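Local coordinates for gamma-glutamyltranspeptidase (Streptomyces lincolnensis, PDB 6J3A), which belongs to the gamma-glutamyltranspeptidase family as an LmbA-like homologue and probably hydrolyses or transfers gamma-glutamyl or related groups, at residues T3-L8 with Q611-G616; P494-G499 with L511-A516; D507-H512 with A535-N540; E586-A591 with A604-G609. All coordinates share one frame; numbering follows the deposited sequence.

Contact 1: T3-L8 with Q611-G616; sequences TTRPTL and QGYAVG
Over one face of the Arg5 guanidinium sits CE1 of Tyr613, 4.1 Å above the guanidinium plane and displaced toward its rim, while the carbonyl of Gly612 meets the same group at its edge. The phenol ring and the guanidinium are steeply inclined, their planes 69° apart, so the pair is not a parallel stack. The contact brings the N-terminal loop 3-8 against strand 613-616, the last strand on that side within this chain, beside strand 13-17, joining the two chain ends at the subunit interface. Arg5 NH2 donates to Gly612 O over 2.6 Å in a straight bond (179°); the oxygen lies in the guanidinium plane, but the nitrogen stands above the carbonyl plane. Water 1 also accepts from Arg5 NH2, carrying the grip two residues on, to Ala614 N. A bend at chi2 (120°) turns the long arginine toward the loop just before strand 613-616, and its NE reaches Thr4 O of the second subunit. A leucine here, with no side-chain N-H, would probably leave Gly612 O and Thr4 O of the second subunit without these donors. Tyr613 suits the interface too: its OH bonds to Ala614 O of the second subunit. Leu8 supplies an apolar tip where the strand is mostly backbone, its CD1 lying 3.6 Å from Gly616 N and 4.3 Å from Ala614 CB.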
loop_
_atom_site.group_PDB
_atom_site.type_symbol
_atom_site.label_atom_id
_atom_site.label_comp_id
_atom_site.label_asym_id
_atom_site.label_seq_id
_atom_site.Cartn_x
_atom_site.Cartn_y
_atom_site.Cartn_z
ATOM N N THR A 3 7.940 9.534 -2.934
ATOM C CA THR A 3 6.491 9.390 -2.976
ATOM C C THR A 3 6.048 8.536 -1.800
ATOM O O THR A 3 6.756 7.621 -1.362
ATOM C CB THR A 3 5.998 8.734 -4.276
ATOM O OG1 THR A 3 6.641 7.470 -4.454
ATOM C CG2 THR A 3 6.292 9.617 -5.473
ATOM N N THR A 4 4.842 8.825 -1.334
ATOM C CA THR A 4 4.286 8.237 -0.121
ATOM C C THR A 4 4.063 6.727 -0.247
ATOM O O THR A 4 4.018 6.017 0.753
ATOM C CB THR A 4 2.946 8.903 0.235
ATOM O OG1 THR A 4 2.001 8.703 -0.829
ATOM C CG2 THR A 4 3.139 10.404 0.498
ATOM N N ARG A 5 3.902 6.268 -1.485
ATOM C CA ARG A 5 3.863 4.855 -1.834
ATOM C C ARG A 5 4.645 4.686 -3.120
ATOM O O ARG A 5 5.058 5.665 -3.749
ATOM C CB ARG A 5 2.434 4.377 -2.055
ATOM C CG ARG A 5 1.585 4.354 -0.801
ATOM C CD ARG A 5 0.399 5.264 -0.994
ATOM N NE ARG A 5 -0.244 5.624 0.258
ATOM C CZ ARG A 5 -1.514 5.390 0.569
ATOM N NH1 ARG A 5 -1.973 5.790 1.735
ATOM N NH2 ARG A 5 -2.338 4.766 -0.265
ATOM N N PRO A 6 4.895 3.439 -3.511
ATOM C CA PRO A 6 5.441 3.311 -4.851
ATOM C C PRO A 6 4.307 3.356 -5.844
ATOM O O PRO A 6 3.154 3.111 -5.478
ATOM C CB PRO A 6 6.110 1.938 -4.843
ATOM C CG PRO A 6 5.531 1.202 -3.682
ATOM C CD PRO A 6 4.915 2.183 -2.742
ATOM N N THR A 7 4.621 3.706 -7.082
ATOM C CA THR A 7 3.745 3.359 -8.178
ATOM C C THR A 7 4.019 1.877 -8.390
ATOM O O THR A 7 5.039 1.509 -8.957
ATOM C CB THR A 7 4.032 4.163 -9.451
ATOM O OG1 THR A 7 3.958 5.562 -9.165
ATOM C CG2 THR A 7 3.014 3.828 -10.507
ATOM N N LEU A 8 3.127 1.032 -7.877
ATOM C CA LEU A 8 3.296 -0.426 -7.984
ATOM C C LEU A 8 3.419 -0.839 -9.445
ATOM O O LEU A 8 2.790 -0.243 -10.300
ATOM C CB LEU A 8 2.122 -1.184 -7.356
ATOM C CG LEU A 8 1.678 -0.865 -5.923
ATOM C CD1 LEU A 8 0.632 -1.877 -5.482
ATOM C CD2 LEU A 8 2.848 -0.840 -4.962
ATOM N N GLN A 611 -6.472 5.945 3.856
ATOM C CA GLN A 611 -7.596 5.070 3.544
ATOM C C GLN A 611 -7.496 4.493 2.136
ATOM O O GLN A 611 -7.590 3.273 1.954
ATOM C CB GLN A 611 -8.898 5.850 3.724
ATOM C CG GLN A 611 -10.157 5.006 3.747
ATOM C CD GLN A 611 -11.408 5.866 3.774
ATOM O OE1 GLN A 611 -12.361 5.609 3.041
ATOM N NE2 GLN A 611 -11.394 6.918 4.598
ATOM N N GLY A 612 -7.332 5.376 1.153
ATOM C CA GLY A 612 -7.091 4.987 -0.227
ATOM C C GLY A 612 -5.847 4.120 -0.321
ATOM O O GLY A 612 -4.858 4.338 0.402
ATOM N N TYR A 613 -5.891 3.116 -1.192
ATOM C CA TYR A 613 -4.809 2.141 -1.252
ATOM C C TYR A 613 -4.831 1.361 -2.561
ATOM O O TYR A 613 -5.908 0.958 -3.030
ATOM C CB TYR A 613 -4.881 1.182 -0.044
ATOM C CG TYR A 613 -3.524 0.698 0.448
ATOM C CD1 TYR A 613 -2.565 1.603 0.952
ATOM C CD2 TYR A 613 -3.202 -0.665 0.431
ATOM C CE1 TYR A 613 -1.318 1.157 1.413
ATOM C CE2 TYR A 613 -1.965 -1.124 0.889
ATOM C CZ TYR A 613 -1.021 -0.223 1.380
ATOM O OH TYR A 613 0.201 -0.701 1.822
ATOM N N ALA A 614 -3.638 1.180 -3.135
ATOM C CA ALA A 614 -3.436 0.332 -4.304
ATOM C C ALA A 614 -2.832 -1.021 -3.911
ATOM O O ALA A 614 -2.027 -1.103 -2.974
ATOM C CB ALA A 614 -2.545 1.032 -5.320
ATOM N N VAL A 615 -3.235 -2.078 -4.614
ATOM C CA VAL A 615 -2.601 -3.398 -4.464
ATOM C C VAL A 615 -2.446 -4.075 -5.817
ATOM O O VAL A 615 -3.286 -3.907 -6.703
ATOM C CB VAL A 615 -3.358 -4.349 -3.486
ATOM C CG1 VAL A 615 -3.595 -3.664 -2.152
ATOM C CG2 VAL A 615 -4.685 -4.849 -4.049
ATOM N N GLY A 616 -1.375 -4.843 -5.966
ATOM C CA GLY A 616 -1.218 -5.716 -7.122
ATOM C C GLY A 616 0.159 -6.317 -7.233
ATOM O O GLY A 616 1.003 -6.129 -6.345
HETATM O O HOH W 1 -1.281 2.808 -2.371
#

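Contact 2: P494-G499 with L511-A516; sequences PVMAFG and LHFFLA
Phe498 reaches from its strand to Phe513 and Phe514 of the helix, and its CB, one ortho-meta edge and its tip each meet an aromatic carbon. Its CB already lies 3.8 Å from Phe513 CE2. The first torsion, 61°, places CG between the backbone N and the carbonyl carbon, and from there the ring runs past Phe513: Phe498 CD2 is 3.5 Å from Phe513 CE2, meeting that ring near its plane at the edge, and Phe498 CE2 is 3.9 Å from Phe513 CD2. At the tip the neighbour changes, CZ of Phe498 approaching CD1 of Phe514 at 3.9 Å. The Phe498 and Phe513 rings are inclined at 51°, an oblique pairing with centroids 5.3 Å apart.

Met496, two residues earlier and on the same side of the strand, reaches the same two rings. Its SD makes an oblique Met-aromatic contact, 5.1 Å from the Phe513 centroid, and a turn at chi3 brings its CE to 3.9 Å from Phe514 CD1. A flexible thioether suits this place because it can fit between rings that also pack against other neighbours: Trp268 meets Phe514 edge-to-face, and Ala532 and Ile533 of helix 529-534 pack on Phe513. Val495 and Met496 both pair with Ala488 in a classic beta bulge. No polar bond crosses the contact; it is a purely apolar layer. Helix segment 511-516 and strand segment 494-499 run roughly antiparallel, at 153°, the helix-on-sheet packing expected in the alpha-beta-beta-alpha sandwich of Ntn hydrolases.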
loop_
_atom_site.group_PDB
_atom_site.type_symbol
_atom_site.label_atom_id
_atom_site.label_comp_id
_atom_site.label_asym_id
_atom_site.label_seq_id
_atom_site.Cartn_x
_atom_site.Cartn_y
_atom_site.Cartn_z
ATOM N N PRO A 494 -6.114 1.844 -24.752
ATOM C CA PRO A 494 -6.346 2.067 -23.321
ATOM C C PRO A 494 -5.079 1.857 -22.486
ATOM O O PRO A 494 -4.526 0.758 -22.487
ATOM C CB PRO A 494 -7.422 1.020 -22.971
ATOM C CG PRO A 494 -8.064 0.672 -24.267
ATOM C CD PRO A 494 -6.949 0.743 -25.268
ATOM N N VAL A 495 -4.606 2.922 -21.829
ATOM C CA VAL A 495 -3.448 2.841 -20.907
ATOM C C VAL A 495 -3.694 3.144 -19.434
ATOM O O VAL A 495 -2.906 2.698 -18.619
ATOM C CB VAL A 495 -2.260 3.749 -21.313
ATOM C CG1 VAL A 495 -1.743 3.358 -22.681
ATOM C CG2 VAL A 495 -2.611 5.233 -21.252
ATOM N N MET A 496 -4.716 3.925 -19.090
ATOM C CA MET A 496 -4.892 4.393 -17.705
ATOM C C MET A 496 -6.383 4.457 -17.367
ATOM O O MET A 496 -7.199 4.889 -18.182
ATOM C CB MET A 496 -4.206 5.761 -17.485
ATOM C CG MET A 496 -4.168 6.242 -16.037
ATOM S SD MET A 496 -3.030 7.618 -15.692
ATOM C CE MET A 496 -3.744 8.893 -16.732
ATOM N N ALA A 497 -6.723 3.993 -16.171
ATOM C CA ALA A 497 -8.090 4.001 -15.663
ATOM C C ALA A 497 -8.004 4.614 -14.295
ATOM O O ALA A 497 -7.246 4.139 -13.450
ATOM C CB ALA A 497 -8.642 2.586 -15.566
ATOM N N PHE A 498 -8.790 5.655 -14.071
ATOM C CA PHE A 498 -8.643 6.464 -12.879
ATOM C C PHE A 498 -9.936 7.171 -12.473
ATOM O O PHE A 498 -10.953 7.127 -13.177
ATOM C CB PHE A 498 -7.465 7.446 -13.057
ATOM C CG PHE A 498 -7.625 8.413 -14.194
ATOM C CD1 PHE A 498 -7.496 7.993 -15.512
ATOM C CD2 PHE A 498 -7.865 9.763 -13.947
ATOM C CE1 PHE A 498 -7.628 8.894 -16.562
ATOM C CE2 PHE A 498 -7.996 10.669 -14.993
ATOM C CZ PHE A 498 -7.868 10.235 -16.302
ATOM N N GLY A 499 -9.885 7.771 -11.293
ATOM C CA GLY A 499 -10.991 8.550 -10.765
ATOM C C GLY A 499 -10.757 9.000 -9.343
ATOM O O GLY A 499 -9.687 8.790 -8.772
ATOM N N LEU A 511 -8.485 16.428 -13.673
ATOM C CA LEU A 511 -7.797 17.212 -14.699
ATOM C C LEU A 511 -6.362 17.502 -14.277
ATOM O O LEU A 511 -5.441 17.327 -15.069
ATOM C CB LEU A 511 -8.498 18.535 -15.011
ATOM C CG LEU A 511 -7.716 19.277 -16.120
ATOM C CD1 LEU A 511 -8.267 18.937 -17.491
ATOM C CD2 LEU A 511 -7.652 20.776 -15.893
ATOM N N HIS A 512 -6.175 17.935 -13.033
ATOM C CA HIS A 512 -4.822 18.253 -12.556
ATOM C C HIS A 512 -3.963 16.983 -12.590
ATOM O O HIS A 512 -2.847 16.983 -13.131
ATOM C CB HIS A 512 -4.841 18.893 -11.160
ATOM C CG HIS A 512 -5.872 19.969 -11.007
ATOM N ND1 HIS A 512 -6.303 20.731 -12.067
ATOM C CD2 HIS A 512 -6.577 20.391 -9.931
ATOM C CE1 HIS A 512 -7.223 21.582 -11.648
ATOM N NE2 HIS A 512 -7.408 21.395 -10.355
ATOM N N PHE A 513 -4.516 15.897 -12.065
ATOM C CA PHE A 513 -3.851 14.592 -12.074
ATOM C C PHE A 513 -3.441 14.133 -13.470
ATOM O O PHE A 513 -2.265 13.857 -13.710
ATOM C CB PHE A 513 -4.780 13.560 -11.458
ATOM C CG PHE A 513 -4.347 12.149 -11.661
ATOM C CD1 PHE A 513 -3.278 11.640 -10.955
ATOM C CD2 PHE A 513 -5.022 11.326 -12.546
ATOM C CE1 PHE A 513 -2.881 10.325 -11.127
ATOM C CE2 PHE A 513 -4.634 10.011 -12.724
ATOM C CZ PHE A 513 -3.563 9.509 -12.012
ATOM N N PHE A 514 -4.415 14.049 -14.375
ATOM C CA PHE A 514 -4.169 13.577 -15.739
ATOM C C PHE A 514 -3.111 14.390 -16.472
ATOM O O PHE A 514 -2.275 13.814 -17.166
ATOM C CB PHE A 514 -5.445 13.580 -16.565
ATOM C CG PHE A 514 -5.213 13.341 -18.034
ATOM C CD1 PHE A 514 -5.185 12.046 -18.542
ATOM C CD2 PHE A 514 -5.025 14.414 -18.904
ATOM C CE1 PHE A 514 -4.980 11.825 -19.890
ATOM C CE2 PHE A 514 -4.814 14.199 -20.251
ATOM C CZ PHE A 514 -4.792 12.903 -20.746
ATOM N N LEU A 515 -3.162 15.714 -16.346
ATOM C CA LEU A 515 -2.100 16.566 -16.913
ATOM C C LEU A 515 -0.734 16.289 -16.269
ATOM O O LEU A 515 0.297 16.204 -16.954
ATOM C CB LEU A 515 -2.447 18.061 -16.802
ATOM C CG LEU A 515 -3.607 18.575 -17.670
ATOM C CD1 LEU A 515 -3.822 20.062 -17.439
ATOM C CD2 LEU A 515 -3.385 18.320 -19.148
ATOM N N ALA A 516 -0.720 16.138 -14.953
ATOM C CA ALA A 516 0.516 15.772 -14.279
ATOM C C ALA A 516 1.065 14.453 -14.828
ATOM O O ALA A 516 2.246 14.378 -15.155
ATOM C CB ALA A 516 0.312 15.703 -12.783
#

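Contact 3: D507-H512 with A535-N540; sequences DQWQLH and APNWHN
Two hydrogen bonds tie the Gln508 side chain to the backbone of Asn540. OE1 of Gln508 accepts from Asn540 N at 2.9 Å, and NE2 of Gln508 returns a bond to Asn540 O at 3.1 Å, in the carbonyl plane. A primary amide suits this place because it offers an acceptor and a donor side by side, just as a strand residue does. NE2 also bonds to Asp504 O, and water 2 donates to Gln508 OE1 while accepting from ND2 of Asn540, whose OD1 accepts from Ser542 N.

Stacking carries the middle of the contact. The His512 ring lies flat on the six-membered ring of Trp538, centroids 3.7 Å apart and planes at 13°, and His512 CB adds a CH-pi contact over the same indole. These bonds and rings fasten helix 506-519 to strand 538-540, an outer strand of a small three-stranded mixed sheet. Although Trp538 leaves its backbone pointing away from the helix, chi1 of 68° folds the indole back over the imidazole. A serine in place of Trp538 would probably leave one face of the His512 ring without its stacking partner and open a gap there.

Among the remaining contacts, Trp509 CD1 comes 3.3 Å from Trp538 O, near the plane of the Trp509 indole, whose NE1 bonds to Glu586.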
loop_
_atom_site.group_PDB
_atom_site.type_symbol
_atom_site.label_atom_id
_atom_site.label_comp_id
_atom_site.label_asym_id
_atom_site.label_seq_id
_atom_site.Cartn_x
_atom_site.Cartn_y
_atom_site.Cartn_z
ATOM N N ASP A 507 -13.784 16.283 -11.271
ATOM C CA ASP A 507 -13.142 16.582 -12.555
ATOM C C ASP A 507 -12.297 17.864 -12.560
ATOM O O ASP A 507 -11.920 18.343 -13.633
ATOM C CB ASP A 507 -14.171 16.640 -13.694
ATOM C CG ASP A 507 -14.453 15.281 -14.314
ATOM O OD1 ASP A 507 -13.598 14.369 -14.255
ATOM O OD2 ASP A 507 -15.553 15.145 -14.890
ATOM N N GLN A 508 -12.019 18.429 -11.390
ATOM C CA GLN A 508 -10.941 19.408 -11.256
ATOM C C GLN A 508 -9.675 18.635 -10.884
ATOM O O GLN A 508 -8.623 18.723 -11.537
ATOM C CB GLN A 508 -11.266 20.448 -10.181
ATOM C CG GLN A 508 -12.616 21.132 -10.338
ATOM C CD GLN A 508 -12.770 22.317 -9.394
ATOM O OE1 GLN A 508 -11.933 23.230 -9.388
ATOM N NE2 GLN A 508 -13.837 22.311 -8.584
ATOM N N TRP A 509 -9.804 17.852 -9.827
ATOM C CA TRP A 509 -8.698 17.073 -9.312
ATOM C C TRP A 509 -8.170 16.106 -10.360
ATOM O O TRP A 509 -6.960 15.980 -10.529
ATOM C CB TRP A 509 -9.136 16.319 -8.054
ATOM C CG TRP A 509 -9.310 17.184 -6.828
ATOM C CD1 TRP A 509 -8.725 18.403 -6.561
ATOM C CD2 TRP A 509 -10.084 16.854 -5.676
ATOM N NE1 TRP A 509 -9.125 18.861 -5.323
ATOM C CE2 TRP A 509 -9.947 17.924 -4.754
ATOM C CE3 TRP A 509 -10.893 15.755 -5.331
ATOM C CZ2 TRP A 509 -10.593 17.928 -3.520
ATOM C CZ3 TRP A 509 -11.520 15.751 -4.102
ATOM C CH2 TRP A 509 -11.375 16.837 -3.211
ATOM N N GLN A 510 -9.085 15.451 -11.068
ATOM C CA GLN A 510 -8.714 14.536 -12.141
ATOM C C GLN A 510 -8.007 15.240 -13.290
ATOM O O GLN A 510 -7.047 14.696 -13.834
ATOM C CB GLN A 510 -9.931 13.784 -12.681
ATOM C CG GLN A 510 -10.310 12.583 -11.856
ATOM C CD GLN A 510 -11.626 11.978 -12.285
ATOM O OE1 GLN A 510 -12.708 12.515 -11.984
ATOM N NE2 GLN A 510 -11.552 10.845 -12.985
ATOM N N LEU A 511 -8.485 16.428 -13.673
ATOM C CA LEU A 511 -7.797 17.212 -14.699
ATOM C C LEU A 511 -6.362 17.502 -14.277
ATOM O O LEU A 511 -5.441 17.327 -15.069
ATOM C CB LEU A 511 -8.498 18.535 -15.011
ATOM C CG LEU A 511 -7.716 19.277 -16.120
ATOM C CD1 LEU A 511 -8.267 18.937 -17.491
ATOM C CD2 LEU A 511 -7.652 20.776 -15.893
ATOM N N HIS A 512 -6.175 17.935 -13.033
ATOM C CA HIS A 512 -4.822 18.253 -12.556
ATOM C C HIS A 512 -3.963 16.983 -12.590
ATOM O O HIS A 512 -2.847 16.983 -13.131
ATOM C CB HIS A 512 -4.841 18.893 -11.160
ATOM C CG HIS A 512 -5.872 19.969 -11.007
ATOM N ND1 HIS A 512 -6.303 20.731 -12.067
ATOM C CD2 HIS A 512 -6.577 20.391 -9.931
ATOM C CE1 HIS A 512 -7.223 21.582 -11.648
ATOM N NE2 HIS A 512 -7.408 21.395 -10.355
ATOM N N ALA A 535 1.334 14.944 -5.726
ATOM C CA ALA A 535 1.478 16.357 -6.081
ATOM C C ALA A 535 0.423 17.233 -5.391
ATOM O O ALA A 535 -0.752 16.837 -5.296
ATOM C CB ALA A 535 1.411 16.546 -7.586
ATOM N N PRO A 536 0.839 18.417 -4.897
ATOM C CA PRO A 536 -0.124 19.383 -4.393
ATOM C C PRO A 536 -1.241 19.606 -5.395
ATOM O O PRO A 536 -0.974 19.854 -6.577
ATOM C CB PRO A 536 0.709 20.658 -4.207
ATOM C CG PRO A 536 2.080 20.161 -3.930
ATOM C CD PRO A 536 2.223 18.914 -4.765
ATOM N N ASN A 537 -2.477 19.463 -4.925
ATOM C CA ASN A 537 -3.662 19.623 -5.760
ATOM C C ASN A 537 -4.465 20.809 -5.222
ATOM O O ASN A 537 -4.165 21.338 -4.144
ATOM C CB ASN A 537 -4.480 18.314 -5.771
ATOM C CG ASN A 537 -5.239 18.086 -7.077
ATOM O OD1 ASN A 537 -5.621 19.023 -7.737
ATOM N ND2 ASN A 537 -5.452 16.828 -7.444
ATOM N N TRP A 538 -5.449 21.248 -6.007
ATOM C CA TRP A 538 -6.246 22.441 -5.701
ATOM C C TRP A 538 -7.605 22.336 -6.377
ATOM O O TRP A 538 -7.797 21.503 -7.249
ATOM C CB TRP A 538 -5.531 23.708 -6.206
ATOM C CG TRP A 538 -5.464 23.780 -7.739
ATOM C CD1 TRP A 538 -6.322 24.449 -8.574
ATOM C CD2 TRP A 538 -4.523 23.118 -8.588
ATOM N NE1 TRP A 538 -5.961 24.253 -9.888
ATOM C CE2 TRP A 538 -4.861 23.442 -9.925
ATOM C CE3 TRP A 538 -3.419 22.284 -8.354
ATOM C CZ2 TRP A 538 -4.137 22.959 -11.020
ATOM C CZ3 TRP A 538 -2.689 21.809 -9.449
ATOM C CH2 TRP A 538 -3.057 22.146 -10.764
ATOM N N HIS A 539 -8.524 23.214 -5.991
ATOM C CA HIS A 539 -9.834 23.347 -6.655
ATOM C C HIS A 539 -10.354 24.754 -6.490
ATOM O O HIS A 539 -9.898 25.473 -5.604
ATOM C CB HIS A 539 -10.858 22.369 -6.073
ATOM C CG HIS A 539 -11.345 22.731 -4.699
ATOM N ND1 HIS A 539 -12.597 23.258 -4.464
ATOM C CD2 HIS A 539 -10.753 22.625 -3.488
ATOM C CE1 HIS A 539 -12.750 23.457 -3.167
ATOM N NE2 HIS A 539 -11.645 23.085 -2.553
ATOM N N ASN A 540 -11.314 25.132 -7.330
ATOM C CA ASN A 540 -12.089 26.365 -7.123
ATOM C C ASN A 540 -13.552 26.058 -6.804
ATOM O O ASN A 540 -14.024 24.943 -7.049
ATOM C CB ASN A 540 -11.958 27.312 -8.326
ATOM C CG ASN A 540 -12.860 26.937 -9.490
ATOM O OD1 ASN A 540 -14.055 27.226 -9.481
ATOM N ND2 ASN A 540 -12.280 26.334 -10.518
HETATM O O HOH W 2 -9.979 25.008 -10.023
#

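Contact 4: E586-A591 with A604-G609; sequences EGRLCA and AANPRG
Arg588 and Asn606 lie side by side and point the same way, their guanidinium and amide planes 15° apart, with Arg588 CB 4.0 Å from Asn606 ND2. Arg608 crosses Arg588 obliquely: only its CB covers the rim of one guanidinium face, and the two charged groups do not touch. Chi1 of 165° sets the Asn606 amide opposite its own backbone N and turns it toward Gly587 and Arg588. There OD1 takes two bonds from Arg608: NH1 arrives in the carbonyl plane at 2.8 Å, and the backbone N, 3.1 Å away and well above that plane, closes an Asx turn. Water 3 donates to this oxygen and accepts from Leu589 N.

Segment 586-591 runs into, and 604-609 out of, the hairpin of strands 590-594 and 601-605. Asn606 N bonds to Leu589 O at 3.1 Å; Cys590 and Ala605 form a non-hydrogen-bonded antiparallel pair, followed by the hydrogen-bonded pair Ala591 and Ala604, where Ala604 N reaches Ala591 O at 3.1 Å. Small residues suit both faces, Cys590 and Ala605 lying against Ser16, Ala591 against Phe513 and Ala604 against helix 529-534.

At the other end Glu586 O sits 2.9 Å above the Arg608 guanidinium plane, over its face, where no N-H can aim at it. The charge of Arg608 is met by Glu560. Gly587, with positive phi, fits where a CB would jam against Glu586 O.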
loop_
_atom_site.group_PDB
_atom_site.type_symbol
_atom_site.label_atom_id
_atom_site.label_comp_id
_atom_site.label_asym_id
_atom_site.label_seq_id
_atom_site.Cartn_x
_atom_site.Cartn_y
_atom_site.Cartn_z
ATOM N N GLU A 586 -6.488 17.646 -0.539
ATOM C CA GLU A 586 -7.092 17.805 -1.877
ATOM C C GLU A 586 -6.884 16.545 -2.708
ATOM O O GLU A 586 -5.759 16.213 -3.050
ATOM C CB GLU A 586 -6.473 18.993 -2.619
ATOM C CG GLU A 586 -6.720 20.352 -1.983
ATOM C CD GLU A 586 -8.146 20.818 -2.150
ATOM O OE1 GLU A 586 -8.734 21.296 -1.146
ATOM O OE2 GLU A 586 -8.669 20.690 -3.287
ATOM N N GLY A 587 -7.973 15.849 -3.006
ATOM C CA GLY A 587 -7.979 14.716 -3.929
ATOM C C GLY A 587 -7.984 13.389 -3.215
ATOM O O GLY A 587 -7.257 13.222 -2.236
ATOM N N ARG A 588 -8.832 12.461 -3.668
ATOM C CA ARG A 588 -8.753 11.061 -3.235
ATOM C C ARG A 588 -8.552 10.191 -4.468
ATOM O O ARG A 588 -9.291 9.235 -4.707
ATOM C CB ARG A 588 -9.977 10.564 -2.431
ATOM C CG ARG A 588 -10.768 11.545 -1.585
ATOM C CD ARG A 588 -10.221 11.756 -0.191
ATOM N NE ARG A 588 -9.510 13.021 -0.164
ATOM C CZ ARG A 588 -9.430 13.860 0.861
ATOM N NH1 ARG A 588 -8.742 14.978 0.701
ATOM N NH2 ARG A 588 -10.010 13.610 2.029
ATOM N N LEU A 589 -7.513 10.512 -5.228
ATOM C CA LEU A 589 -7.259 9.863 -6.510
ATOM C C LEU A 589 -6.989 8.357 -6.422
ATOM O O LEU A 589 -6.463 7.859 -5.424
ATOM C CB LEU A 589 -6.130 10.591 -7.235
ATOM C CG LEU A 589 -6.665 11.931 -7.771
ATOM C CD1 LEU A 589 -5.621 13.030 -7.805
ATOM C CD2 LEU A 589 -7.287 11.723 -9.145
ATOM N N CYS A 590 -7.406 7.656 -7.475
ATOM C CA CYS A 590 -7.089 6.248 -7.697
ATOM C C CYS A 590 -6.691 6.100 -9.145
ATOM O O CYS A 590 -7.268 6.755 -9.992
ATOM C CB CYS A 590 -8.297 5.370 -7.438
ATOM S SG CYS A 590 -9.070 5.672 -5.854
ATOM N N ALA A 591 -5.727 5.232 -9.430
ATOM C CA ALA A 591 -5.292 4.987 -10.805
ATOM C C ALA A 591 -4.718 3.583 -10.962
ATOM O O ALA A 591 -4.035 3.080 -10.075
ATOM C CB ALA A 591 -4.268 6.028 -11.243
ATOM N N ALA A 604 -1.361 3.300 -8.478
ATOM C CA ALA A 604 -1.065 4.247 -7.419
ATOM C C ALA A 604 -2.363 4.556 -6.669
ATOM O O ALA A 604 -3.452 4.170 -7.104
ATOM C CB ALA A 604 -0.437 5.510 -7.978
ATOM N N ALA A 605 -2.229 5.220 -5.526
ATOM C CA ALA A 605 -3.386 5.614 -4.730
ATOM C C ALA A 605 -3.072 6.763 -3.787
ATOM O O ALA A 605 -1.947 6.925 -3.322
ATOM C CB ALA A 605 -3.936 4.430 -3.948
ATOM N N ASN A 606 -4.116 7.530 -3.501
ATOM C CA ASN A 606 -4.046 8.710 -2.648
ATOM C C ASN A 606 -3.728 8.368 -1.191
ATOM O O ASN A 606 -4.350 7.464 -0.631
ATOM C CB ASN A 606 -5.374 9.462 -2.714
ATOM C CG ASN A 606 -5.523 10.472 -1.602
ATOM O OD1 ASN A 606 -4.818 11.487 -1.562
ATOM N ND2 ASN A 606 -6.426 10.188 -0.674
ATOM N N PRO A 607 -2.773 9.100 -0.577
ATOM C CA PRO A 607 -2.440 8.877 0.823
ATOM C C PRO A 607 -3.254 9.712 1.825
ATOM O O PRO A 607 -3.225 9.422 3.021
ATOM C CB PRO A 607 -0.973 9.284 0.874
ATOM C CG PRO A 607 -0.907 10.430 -0.071
ATOM C CD PRO A 607 -1.900 10.140 -1.161
ATOM N N ARG A 608 -3.966 10.725 1.337
ATOM C CA ARG A 608 -4.669 11.670 2.191
ATOM C C ARG A 608 -5.859 10.973 2.838
ATOM O O ARG A 608 -6.662 10.361 2.137
ATOM C CB ARG A 608 -5.154 12.876 1.387
ATOM C CG ARG A 608 -4.081 13.631 0.618
ATOM C CD ARG A 608 -4.709 14.583 -0.381
ATOM N NE ARG A 608 -3.718 15.297 -1.183
ATOM C CZ ARG A 608 -3.061 14.795 -2.226
ATOM N NH1 ARG A 608 -3.262 13.538 -2.632
ATOM N NH2 ARG A 608 -2.193 15.563 -2.880
ATOM N N GLY A 609 -5.947 11.059 4.169
ATOM C CA GLY A 609 -6.993 10.393 4.955
ATOM C C GLY A 609 -6.670 8.948 5.312
ATOM O O GLY A 609 -7.519 8.245 5.833
HETATM O O HOH W 3 -5.395 12.435 -4.544
#

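Contact 1 joins the two chain ends and encloses the others along the sequence. Contacts 2 and 3 overlap on helix 506-519, through Leu511 and His512, with centres 11 Å apart; contact 4 follows both. Strands 493-499 of contact 2 and 590-594 of contact 4 are neighbours, tied by a probable hydrogen bond from Cys590 N to Gly499 O. Ala535 of contact 3 packs near Arg608 of contact 4. Contact 1 touches contact 4, their centres 9 Å apart, as Arg5 packs on Pro607, whereas contact 3 lies 19 Å from contact 1, centre to centre. Both the chain ends and the hairpin region reach the second subunit, so neighbouring strands connect the dimer face with the helix-on-sheet core.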